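KLLA0E08119p (Kluyveromyces lactis, PDB 3VA7) probably uses ATP, hydrogencarbonate and biotin to carboxylate urea to urea-1-carboxylate, this chain being the urea carboxylase part of a longer bifunctional enzyme. Local coordinates at residues A[724-729]-A[755-760]; A[729-734]-A[749-754]; A[739-744]-A[1012-1017]. All blocks are in the same frame, centred on the assembly; numbering follows the deposited sequence.

Interaction 1 (A[724-729]-A[755-760]). With BTI (5-(hexahydro-2-oxo-1H-thieno[3,4-D]imidazol-6-yl)pentanal), chain B.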
# COMPACT_ATOMS: atom_id res chain seq x y z
N SER A 724 1.39 -15.02 -31.02
CA SER A 724 0.69 -13.87 -30.36
C SER A 724 1.64 -12.87 -29.71
O SER A 724 1.20 -11.80 -29.25
CB SER A 724 -0.23 -14.32 -29.23
OG SER A 724 0.53 -14.70 -28.09
N ASN A 725 2.91 -13.27 -29.58
CA ASN A 725 3.94 -12.45 -28.94
C ASN A 725 4.28 -11.25 -29.82
O ASN A 725 4.44 -11.39 -31.03
CB ASN A 725 5.21 -13.30 -28.70
CG ASN A 725 5.03 -14.37 -27.63
OD1 ASN A 725 3.90 -14.78 -27.27
ND2 ASN A 725 6.15 -14.86 -27.13
N ALA A 726 4.46 -10.09 -29.20
CA ALA A 726 4.52 -8.81 -29.87
C ALA A 726 5.58 -8.00 -29.19
O ALA A 726 5.78 -8.15 -27.98
CB ALA A 726 3.16 -8.09 -29.76
N HIS A 727 6.26 -7.15 -29.96
CA HIS A 727 7.15 -6.20 -29.32
C HIS A 727 6.31 -5.35 -28.36
O HIS A 727 5.35 -4.67 -28.73
CB HIS A 727 7.90 -5.35 -30.35
CG HIS A 727 8.91 -6.13 -31.15
ND1 HIS A 727 10.23 -6.27 -30.75
CD2 HIS A 727 8.79 -6.81 -32.31
CE1 HIS A 727 10.87 -6.97 -31.66
NE2 HIS A 727 10.02 -7.33 -32.60
N ASP A 728 6.65 -5.44 -27.09
CA ASP A 728 5.83 -4.87 -26.02
C ASP A 728 5.43 -3.43 -26.33
O ASP A 728 6.27 -2.63 -26.81
CB ASP A 728 6.55 -5.03 -24.66
CG ASP A 728 6.93 -6.50 -24.36
OD1 ASP A 728 6.73 -6.94 -23.20
OD2 ASP A 728 7.40 -7.23 -25.29
N TYR A 729 4.13 -3.15 -26.12
CA TYR A 729 3.43 -1.91 -26.51
C TYR A 729 2.37 -1.79 -25.46
O TYR A 729 2.10 -2.78 -24.77
CB TYR A 729 2.80 -2.01 -27.94
CG TYR A 729 1.69 -3.03 -28.00
CD1 TYR A 729 1.96 -4.34 -28.26
CD2 TYR A 729 0.38 -2.67 -27.71
CE1 TYR A 729 0.95 -5.30 -28.29
CE2 TYR A 729 -0.64 -3.59 -27.75
CZ TYR A 729 -0.36 -4.93 -28.01
OH TYR A 729 -1.38 -5.88 -28.00
N GLY A 755 3.16 -7.85 -23.71
CA GLY A 755 3.98 -8.48 -24.74
C GLY A 755 3.20 -9.31 -25.76
O GLY A 755 3.82 -10.08 -26.52
N PHE A 756 1.85 -9.17 -25.79
CA PHE A 756 0.98 -9.93 -26.73
C PHE A 756 0.02 -9.07 -27.53
O PHE A 756 -0.35 -7.99 -27.12
CB PHE A 756 0.06 -10.91 -25.98
CG PHE A 756 0.75 -11.79 -24.98
CD1 PHE A 756 0.80 -11.42 -23.62
CD2 PHE A 756 1.32 -13.01 -25.36
CE1 PHE A 756 1.42 -12.24 -22.67
CE2 PHE A 756 1.95 -13.84 -24.41
CZ PHE A 756 1.98 -13.46 -23.05
N VAL A 757 -0.47 -9.59 -28.66
CA VAL A 757 -1.41 -8.84 -29.50
C VAL A 757 -2.78 -8.77 -28.82
O VAL A 757 -3.14 -9.65 -28.05
CB VAL A 757 -1.54 -9.46 -30.88
CG1 VAL A 757 -0.23 -9.36 -31.63
CG2 VAL A 757 -1.93 -10.91 -30.79
N CYS A 758 -3.52 -7.68 -29.07
CA CYS A 758 -4.90 -7.47 -28.59
C CYS A 758 -5.80 -7.42 -29.82
O CYS A 758 -5.49 -6.72 -30.82
CB CYS A 758 -5.01 -6.14 -27.86
SG CYS A 758 -4.19 -6.06 -26.23
N GLN A 759 -6.94 -8.09 -29.76
CA GLN A 759 -7.76 -8.26 -30.94
C GLN A 759 -8.69 -7.07 -31.11
O GLN A 759 -8.79 -6.50 -32.20
CB GLN A 759 -8.50 -9.61 -30.86
CG GLN A 759 -9.79 -9.73 -31.63
CD GLN A 759 -9.61 -9.85 -33.14
OE1 GLN A 759 -8.70 -10.49 -33.63
NE2 GLN A 759 -10.50 -9.22 -33.87
N ALA A 760 -9.36 -6.68 -30.04
CA ALA A 760 -10.44 -5.70 -30.04
C ALA A 760 -10.41 -5.08 -28.65
O ALA A 760 -9.67 -5.59 -27.79
CB ALA A 760 -11.77 -6.37 -30.29
C11 BTI B . -5.56 -12.31 -15.21
O11 BTI B . -4.77 -13.31 -15.21
C10 BTI B . -5.36 -11.02 -16.05
C9 BTI B . -4.03 -11.07 -16.81
C8 BTI B . -3.85 -10.03 -17.91
C7 BTI B . -2.78 -10.37 -18.97
C2 BTI B . -1.44 -10.80 -18.41
S1 BTI B . -0.68 -9.57 -17.40
C6 BTI B . 0.95 -10.17 -17.65
C5 BTI B . 0.98 -10.90 -18.97
N3 BTI B . 1.54 -9.91 -19.85
C3 BTI B . 0.65 -9.47 -20.70
O3 BTI B . 0.92 -8.59 -21.64
N2 BTI B . -0.53 -10.03 -20.52
C4 BTI B . -0.44 -11.09 -19.52
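Val757 N donates to Ser724 O over 2.8 Å and Ala726 N to Gly755 O (2.8 Å), two backbone bonds out of three hydrogen bonds that join segments 724-729 and 755-760. They flank the antiparallel non-hydrogen-bonded pair Asn725-Phe756, where Phe756 CA also sends a CA-H...O contact to Ser724 O. The third bond comes from a side chain. With CG set between its backbone N and carbonyl carbon (chi1 66°), Tyr729 sends its ring to the opposing chain, and OH donates to Phe756 O (2.5 Å) in the carbonyl plane, on a lone pair. The rim of that ring also meets Val757 CA.

Apolar contacts are few: Ala726 CB touches Val757 CG1 at 4.1 Å. The Phe756 ring is approached at its edge by Ser724 OG, 3.3 Å from CD2, and lies beside the Asn725 side chain with the amide and ring planes 79° apart.

Charge gathers at Gly755. The Asp728 carboxylate lies against its CA (OD1 to CA 3.5 Å), with OD1 hydrogen-bonded to Tyr1044 and OD2 in a salt bridge with Lys1012, which also bonds Gly755 O. On the biotin side, Gly755 N donates to BTI O3 at 3.1 Å, and Phe756 CD1 lies 3.5 Å from the same oxygen. With its O taken by Ala726 and Lys1012, Gly755 is held on the carbonyl side while its N-H faces the ureido oxygen; an N-H directed at this oxygen would probably help to stabilise negative charge if it develops there during carboxyl transfer.

Interaction 2 (A[729-734]-A[749-754]). With BTI (5-(hexahydro-2-oxo-1H-thieno[3,4-D]imidazol-6-yl)pentanal), chain B.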
# COMPACT_ATOMS: atom_id res chain seq x y z
N TYR A 729 4.13 -3.15 -26.12
CA TYR A 729 3.43 -1.91 -26.51
C TYR A 729 2.37 -1.79 -25.46
O TYR A 729 2.10 -2.78 -24.77
CB TYR A 729 2.80 -2.01 -27.94
CG TYR A 729 1.69 -3.03 -28.00
CD1 TYR A 729 1.96 -4.34 -28.26
CD2 TYR A 729 0.38 -2.67 -27.71
CE1 TYR A 729 0.95 -5.30 -28.29
CE2 TYR A 729 -0.64 -3.59 -27.75
CZ TYR A 729 -0.36 -4.93 -28.01
OH TYR A 729 -1.38 -5.88 -28.00
N VAL A 730 1.76 -0.63 -25.33
CA VAL A 730 0.87 -0.34 -24.20
C VAL A 730 -0.54 -0.64 -24.60
O VAL A 730 -0.96 -0.38 -25.74
CB VAL A 730 1.00 1.06 -23.67
CG1 VAL A 730 0.15 1.23 -22.40
CG2 VAL A 730 2.49 1.37 -23.37
N TYR A 731 -1.26 -1.26 -23.70
CA TYR A 731 -2.54 -1.82 -24.06
C TYR A 731 -3.59 -0.80 -23.73
O TYR A 731 -3.38 0.11 -22.91
CB TYR A 731 -2.86 -3.02 -23.19
CG TYR A 731 -2.03 -4.23 -23.35
CD1 TYR A 731 -1.35 -4.50 -24.52
CD2 TYR A 731 -1.98 -5.17 -22.32
CE1 TYR A 731 -0.57 -5.70 -24.67
CE2 TYR A 731 -1.25 -6.34 -22.44
CZ TYR A 731 -0.55 -6.63 -23.59
OH TYR A 731 0.15 -7.83 -23.67
N SER A 732 -4.78 -1.04 -24.25
CA SER A 732 -5.93 -0.20 -23.91
C SER A 732 -6.78 -0.82 -22.82
O SER A 732 -7.05 -2.02 -22.86
CB SER A 732 -6.79 -0.02 -25.16
OG SER A 732 -6.10 0.74 -26.13
N LEU A 733 -7.23 -0.01 -21.88
CA LEU A 733 -8.33 -0.44 -21.02
C LEU A 733 -9.43 -1.08 -21.89
O LEU A 733 -9.92 -0.50 -22.90
CB LEU A 733 -8.88 0.74 -20.29
CG LEU A 733 -8.55 0.92 -18.82
CD1 LEU A 733 -7.74 -0.26 -18.19
CD2 LEU A 733 -7.88 2.30 -18.59
N GLY A 734 -9.76 -2.33 -21.54
CA GLY A 734 -10.82 -3.02 -22.19
C GLY A 734 -10.29 -3.93 -23.28
O GLY A 734 -11.06 -4.67 -23.89
N ASP A 749 -7.94 -2.90 -12.83
CA ASP A 749 -6.67 -3.18 -12.11
C ASP A 749 -5.64 -3.84 -13.01
O ASP A 749 -4.77 -4.56 -12.53
CB ASP A 749 -6.87 -4.05 -10.90
CG ASP A 749 -7.37 -3.28 -9.71
OD1 ASP A 749 -7.38 -2.00 -9.76
OD2 ASP A 749 -7.78 -3.97 -8.72
N GLY A 750 -5.74 -3.59 -14.31
CA GLY A 750 -5.08 -4.44 -15.30
C GLY A 750 -3.74 -3.96 -15.83
O GLY A 750 -3.32 -2.83 -15.52
N PRO A 751 -3.04 -4.83 -16.57
CA PRO A 751 -1.72 -4.48 -17.07
C PRO A 751 -1.78 -3.45 -18.25
O PRO A 751 -2.75 -3.36 -18.99
CB PRO A 751 -1.18 -5.82 -17.59
CG PRO A 751 -2.42 -6.49 -18.15
CD PRO A 751 -3.52 -6.10 -17.15
N SER A 752 -0.65 -2.83 -18.49
CA SER A 752 -0.52 -1.65 -19.29
C SER A 752 0.48 -1.98 -20.40
O SER A 752 0.04 -2.34 -21.51
CB SER A 752 -0.13 -0.52 -18.34
OG SER A 752 1.17 -0.10 -18.52
N LEU A 753 1.79 -1.97 -20.14
CA LEU A 753 2.78 -2.34 -21.19
C LEU A 753 2.92 -3.86 -21.23
O LEU A 753 3.38 -4.44 -20.24
CB LEU A 753 4.15 -1.82 -20.77
CG LEU A 753 5.13 -1.27 -21.81
CD1 LEU A 753 6.57 -1.21 -21.25
CD2 LEU A 753 5.09 -1.78 -23.24
N GLY A 754 2.58 -4.50 -22.35
CA GLY A 754 2.46 -5.96 -22.34
C GLY A 754 2.98 -6.53 -23.64
O GLY A 754 3.20 -5.76 -24.56
C11 BTI B . -5.56 -12.31 -15.21
O11 BTI B . -4.77 -13.31 -15.21
C10 BTI B . -5.36 -11.02 -16.05
C9 BTI B . -4.03 -11.07 -16.81
C8 BTI B . -3.85 -10.03 -17.91
C7 BTI B . -2.78 -10.37 -18.97
C2 BTI B . -1.44 -10.80 -18.41
S1 BTI B . -0.68 -9.57 -17.40
C6 BTI B . 0.95 -10.17 -17.65
C5 BTI B . 0.98 -10.90 -18.97
N3 BTI B . 1.54 -9.91 -19.85
C3 BTI B . 0.65 -9.47 -20.70
O3 BTI B . 0.92 -8.59 -21.64
N2 BTI B . -0.53 -10.03 -20.52
C4 BTI B . -0.44 -11.09 -19.52
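A chi1 of -174° turns CG1 of Val730 away from its own N and onto Ser752 O, while CG2 meets Leu753 CG at 4.0 Å, the two side chains crossing at about a right angle. In Tyr731 the ring leaves beside the backbone N (chi1 -68°), which lays it across the opposing chain: CG is 3.4 Å from Ser752 O, and N of Gly754, a residue with no side chain, sits over one face, displaced toward the rim.

The backbones pair as an antiparallel ladder. Tyr729 and Gly754 exchange two hydrogen bonds, that from Gly754 N to Tyr729 O measuring 3.0 Å; Val730 and Leu753 form the next, non-hydrogen-bonded pair; and Tyr731 N donates to Ser752 O (2.8 Å). Cutting Val730 back to an alanine is likely to open a gap beside Leu753 CG and to remove the methyl that rests on Ser752 O.

Pro751 CG lies 3.6 Å from BTI S1, and Tyr731 OH accepts a hydrogen bond from Phe756 N. A short antiparallel ribbon (729-730 with 753-754) and the loops that continue it, carrying Tyr731 and Pro751, line part of the biotin pocket of the carboxyltransferase domain.

Interaction 3 (A[739-744]-A[1012-1017]). With BTI (5-(hexahydro-2-oxo-1H-thieno[3,4-D]imidazol-6-yl)pentanal), chain B; GOL (glycerol), chain H.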
# COMPACT_ATOMS: atom_id res chain seq x y z
N THR A 739 -3.02 -13.86 -24.49
CA THR A 739 -1.79 -14.29 -23.79
C THR A 739 -1.54 -15.68 -24.28
O THR A 739 -2.05 -16.63 -23.71
CB THR A 739 -1.98 -14.31 -22.27
OG1 THR A 739 -2.94 -15.33 -21.92
CG2 THR A 739 -2.47 -12.96 -21.78
N GLY A 740 -0.75 -15.81 -25.33
CA GLY A 740 -0.67 -17.12 -26.07
C GLY A 740 -2.00 -17.39 -26.81
O GLY A 740 -2.50 -16.51 -27.54
N ASP A 741 -2.61 -18.55 -26.58
CA ASP A 741 -3.75 -19.01 -27.34
C ASP A 741 -5.11 -18.75 -26.63
O ASP A 741 -6.17 -19.16 -27.09
CB ASP A 741 -3.54 -20.48 -27.70
CG ASP A 741 -2.38 -20.69 -28.66
OD1 ASP A 741 -2.40 -20.10 -29.77
OD2 ASP A 741 -1.44 -21.48 -28.33
N GLU A 742 -5.07 -18.04 -25.52
CA GLU A 742 -6.27 -17.76 -24.77
C GLU A 742 -6.28 -16.27 -24.46
O GLU A 742 -5.22 -15.70 -24.17
CB GLU A 742 -6.22 -18.50 -23.47
CG GLU A 742 -6.41 -20.00 -23.61
CD GLU A 742 -5.90 -20.74 -22.39
OE1 GLU A 742 -6.51 -20.63 -21.32
OE2 GLU A 742 -4.84 -21.39 -22.50
N PRO A 743 -7.48 -15.63 -24.52
CA PRO A 743 -7.64 -14.19 -24.34
C PRO A 743 -8.18 -13.82 -22.99
O PRO A 743 -8.77 -14.63 -22.32
CB PRO A 743 -8.66 -13.81 -25.41
CG PRO A 743 -9.60 -15.05 -25.46
CD PRO A 743 -8.76 -16.26 -24.93
N VAL A 744 -8.01 -12.56 -22.62
CA VAL A 744 -8.46 -12.10 -21.34
C VAL A 744 -8.78 -10.64 -21.51
O VAL A 744 -8.07 -9.90 -22.24
CB VAL A 744 -7.38 -12.31 -20.28
CG1 VAL A 744 -5.97 -11.89 -20.80
CG2 VAL A 744 -7.74 -11.60 -19.01
N LYS A 1012 6.97 -15.97 -24.46
CA LYS A 1012 6.25 -15.57 -23.28
C LYS A 1012 5.32 -16.72 -23.00
O LYS A 1012 5.08 -17.55 -23.89
CB LYS A 1012 5.53 -14.27 -23.58
CG LYS A 1012 6.53 -13.06 -23.63
CD LYS A 1012 6.29 -12.19 -24.85
CE LYS A 1012 7.05 -10.90 -24.75
NZ LYS A 1012 6.80 -10.05 -25.91
N TYR A 1013 4.84 -16.84 -21.77
CA TYR A 1013 4.05 -18.01 -21.45
C TYR A 1013 2.76 -18.12 -22.29
O TYR A 1013 2.21 -17.12 -22.80
CB TYR A 1013 3.70 -17.99 -19.96
CG TYR A 1013 4.77 -18.49 -18.97
CD1 TYR A 1013 6.16 -18.27 -19.19
CD2 TYR A 1013 4.39 -19.15 -17.79
CE1 TYR A 1013 7.11 -18.71 -18.27
CE2 TYR A 1013 5.36 -19.59 -16.84
CZ TYR A 1013 6.69 -19.37 -17.08
OH TYR A 1013 7.59 -19.79 -16.15
N ASN A 1014 2.29 -19.36 -22.46
CA ASN A 1014 1.05 -19.65 -23.13
C ASN A 1014 0.26 -20.67 -22.34
O ASN A 1014 0.50 -21.87 -22.46
CB ASN A 1014 1.34 -20.12 -24.55
CG ASN A 1014 0.15 -20.81 -25.21
OD1 ASN A 1014 0.33 -21.79 -25.97
ND2 ASN A 1014 -1.06 -20.36 -24.91
N PRO A 1015 -0.71 -20.23 -21.53
CA PRO A 1015 -1.15 -18.86 -21.24
C PRO A 1015 -0.28 -18.30 -20.14
O PRO A 1015 0.51 -19.03 -19.55
CB PRO A 1015 -2.58 -19.06 -20.68
CG PRO A 1015 -2.53 -20.30 -19.96
CD PRO A 1015 -1.49 -21.19 -20.73
N SER A 1016 -0.48 -17.03 -19.81
CA SER A 1016 0.33 -16.41 -18.77
C SER A 1016 0.04 -16.94 -17.36
O SER A 1016 -1.01 -17.48 -17.10
CB SER A 1016 0.17 -14.90 -18.87
OG SER A 1016 -1.21 -14.54 -18.94
N ARG A 1017 0.98 -16.74 -16.44
CA ARG A 1017 0.81 -17.06 -15.01
C ARG A 1017 -0.21 -16.12 -14.46
O ARG A 1017 -0.44 -15.07 -15.06
CB ARG A 1017 2.10 -16.83 -14.25
CG ARG A 1017 3.27 -17.71 -14.65
CD ARG A 1017 4.49 -17.43 -13.74
NE ARG A 1017 4.83 -16.00 -13.68
CZ ARG A 1017 5.53 -15.35 -14.62
NH1 ARG A 1017 6.03 -15.97 -15.71
NH2 ARG A 1017 5.73 -14.06 -14.46
C11 BTI B . -5.56 -12.31 -15.21
O11 BTI B . -4.77 -13.31 -15.21
C10 BTI B . -5.36 -11.02 -16.05
C9 BTI B . -4.03 -11.07 -16.81
C8 BTI B . -3.85 -10.03 -17.91
C7 BTI B . -2.78 -10.37 -18.97
C2 BTI B . -1.44 -10.80 -18.41
S1 BTI B . -0.68 -9.57 -17.40
C6 BTI B . 0.95 -10.17 -17.65
C5 BTI B . 0.98 -10.90 -18.97
N3 BTI B . 1.54 -9.91 -19.85
C3 BTI B . 0.65 -9.47 -20.70
O3 BTI B . 0.92 -8.59 -21.64
N2 BTI B . -0.53 -10.03 -20.52
C4 BTI B . -0.44 -11.09 -19.52
C1 GOL H . -5.63 -19.73 -18.40
O1 GOL H . -6.33 -20.95 -18.53
C2 GOL H . -5.01 -19.56 -17.00
O2 GOL H . -5.87 -20.04 -15.99
C3 GOL H . -4.76 -18.08 -16.73
O3 GOL H . -3.83 -17.63 -17.67
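The carboxylate of Asp741 and the amide of Asn1014 meet with their planes 79° apart, and a second carboxylate, that of Glu742, lies against the Pro1015 ring, with OE2 3.6 Å from CG. Asp741 and Glu742 belong to a type II' beta turn, Thr739 to Glu742, which closes the hairpin of strands 735-739 and 742-746. Within the loop 1012-1017, Arg1017 NH1 stands 3.7 Å above the centre of the Tyr1013 ring, the guanidinium presenting its edge to that face; Tyr946 and Trp956 pack on the same tyrosine.

Gly740 occupies the second position of the turn with positive phi (70°), and a side chain there would collide with Asn1014. The hairpin comes from the A and B part of the carboxyltransferase and the loop from the C and D part, so the contact joins the two halves around the cofactor. The cis peptide before Pro1015 accompanies a bend in the loop at the turn, where Pro1015 CA makes a CA-H...O contact with Thr739 O (3.4 Å).

Two polar ends have partners outside the segments: Asp741 OD1 with Trp711 and Thr739 OG1 with Arg703. A glycerol, probably from the crystallisation liquor, bridges the segments on the Glu742 side, its O1 donating to Glu742 OE1 (2.8 Å) and its O3 to Ser1016 O (2.9 Å).

Thr739 turns OG1 between its backbone N and carbonyl carbon (chi1 66°), which leaves CG2 beside N and directed at the cofactor. Ser1016 OG nestles against this threonine, 3.4 Å from CB. The two side chains then touch the same biotin carbon: Thr739 CG2 and Ser1016 OG each lie 3.6 Å from BTI C4.

All three interactions border the biotin group, which enters the carboxyltransferase site on Lys1202. Interactions 1 and 2, with centres about 10 Å apart, share Tyr729 and strand 725-730, and interaction 2 is nested in the loop that interaction 1 closes; the Tyr731 hydroxyl of interaction 2 also reaches into interaction 1. Interaction 3, centred about 11 Å from interaction 1, is tied to it through Lys1012, the first residue of its loop. Interactions 2 and 3 do not touch, their nearest atoms being about 6 Å apart. Bound urea lies about 5 Å from the Asp728 side chain, placing the substrate urea and the biotin cofactor beside this cluster.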